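PDB 5TXE: lasso peptide isopeptidase AtxE2 from Asticcacaulis excentricus, which hydrolyses the isopeptide bond of the threaded lasso peptides astexin-2 and astexin-3, opening them into linear peptides. Local coordinates for residues I483-K487 / K571-I575. The protein carries 1 engineered substitution. Sequence-based numbering, arbitrary orientation.
Sequences IAQSK and KAYGI
Ile-483, one turn ahead of Lys-487 on helix 482-490, lies against one face of the Tyr-573 ring. Followed outward from CB, its CG2 branch, anti to the backbone N, sits over the ring centre, 3.9 Å from the centroid and 9° off the normal, a CH-pi contact. Ile-483 CG2 also lies 3.9 Å from Ala-572 CB. The other branch runs along the ring toward the phenol end: CG1 meets Tyr-573 CZ at 3.8 Å, and CD1 finishes beside the hydroxyl, 3.8 Å from Tyr-573 OH. Ser-486 works at the edge of the same ring. With chi1 at 177° its hydroxyl swings away from its own N and toward the other segment, where Ser-486 OG donates a 2.7 Å hydrogen bond to Tyr-573 O, arriving in the carbonyl plane on a lone pair, with a C=O...O angle of 131°. Lys-487 adds a CA-H...O contact to that oxygen, and Lys-487 CB lies 3.6 Å from Ala-572 O. This carbonyl of Tyr-573 precedes Gly-574, the C-prime residue of the Schellman motif that ends helix 563-570; a CB on Gly-574 would be tight against Lys-487 CA. Tyr-573 also lies close to Trp-116, which binds astexin-3, and packs on an aromatic side chain of the bound peptide. A leucine in place of Tyr-573 would probably leave Ile-483 CG2 and that aromatic side chain without the ring they pack on. An apolar contact on the ring and a single hydrogen bond to the main chain thus join helix 482-490 to the C-terminal end of helix 563-570, beside the bound peptide.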
# COMPACT_ATOMS: atom_id res chain seq x y z
N ILE A 483 19.66 0.54 1.07
CA ILE A 483 20.12 1.36 -0.05
C ILE A 483 21.24 0.61 -0.81
O ILE A 483 21.20 0.53 -2.04
CB ILE A 483 20.54 2.79 0.39
CG1 ILE A 483 19.40 3.44 1.20
CG2 ILE A 483 20.90 3.65 -0.83
CD1 ILE A 483 19.69 4.85 1.69
N ALA A 484 22.20 0.04 -0.09
CA ALA A 484 23.23 -0.79 -0.75
C ALA A 484 22.67 -2.06 -1.42
O ALA A 484 23.20 -2.54 -2.42
CB ALA A 484 24.32 -1.18 0.23
N GLN A 485 21.60 -2.61 -0.85
CA GLN A 485 21.02 -3.81 -1.41
C GLN A 485 20.40 -3.45 -2.74
O GLN A 485 20.54 -4.20 -3.73
CB GLN A 485 19.92 -4.37 -0.49
CG GLN A 485 19.37 -5.73 -0.93
CD GLN A 485 18.29 -6.26 0.01
OE1 GLN A 485 18.51 -6.43 1.22
NE2 GLN A 485 17.13 -6.53 -0.54
N SER A 486 19.67 -2.33 -2.73
CA SER A 486 19.02 -1.79 -3.93
C SER A 486 20.05 -1.61 -5.04
O SER A 486 19.78 -1.95 -6.17
CB SER A 486 18.30 -0.45 -3.67
OG SER A 486 17.75 0.04 -4.90
N LYS A 487 21.23 -1.11 -4.68
CA LYS A 487 22.27 -0.88 -5.64
C LYS A 487 22.69 -2.18 -6.30
O LYS A 487 22.81 -2.25 -7.53
CB LYS A 487 23.43 -0.22 -4.96
CG LYS A 487 24.47 0.29 -5.88
CD LYS A 487 25.51 1.01 -5.02
CE LYS A 487 26.85 1.07 -5.72
NZ LYS A 487 26.72 1.81 -7.00
N LYS A 571 21.04 7.85 -7.16
CA LYS A 571 22.28 7.25 -7.61
C LYS A 571 22.78 6.20 -6.58
O LYS A 571 23.20 5.13 -6.96
CB LYS A 571 23.26 8.41 -7.87
CG LYS A 571 24.69 8.08 -8.08
CD LYS A 571 24.95 7.44 -9.42
CE LYS A 571 26.46 7.41 -9.69
NZ LYS A 571 26.77 6.49 -10.80
N ALA A 572 22.64 6.45 -5.28
CA ALA A 572 23.08 5.46 -4.29
C ALA A 572 22.21 4.22 -4.30
O ALA A 572 22.64 3.14 -3.82
CB ALA A 572 23.10 6.07 -2.88
N TYR A 573 20.99 4.33 -4.85
CA TYR A 573 20.08 3.18 -4.92
C TYR A 573 20.34 2.32 -6.16
O TYR A 573 19.65 1.31 -6.40
CB TYR A 573 18.64 3.67 -4.98
CG TYR A 573 18.05 4.10 -3.67
CD1 TYR A 573 18.24 5.37 -3.17
CD2 TYR A 573 17.22 3.21 -2.94
CE1 TYR A 573 17.67 5.77 -1.95
CE2 TYR A 573 16.66 3.60 -1.72
CZ TYR A 573 16.88 4.88 -1.23
OH TYR A 573 16.29 5.25 -0.04
N GLY A 574 21.31 2.74 -6.97
CA GLY A 574 21.65 2.09 -8.22
C GLY A 574 20.93 2.66 -9.44
O GLY A 574 20.98 2.06 -10.52
N ILE A 575 20.21 3.79 -9.28
CA ILE A 575 19.57 4.39 -10.45
C ILE A 575 20.58 5.37 -11.05
O ILE A 575 20.91 6.37 -10.41
CB ILE A 575 18.29 5.13 -10.06
CG1 ILE A 575 17.36 4.24 -9.20
CG2 ILE A 575 17.56 5.62 -11.32
CD1 ILE A 575 16.78 3.08 -9.93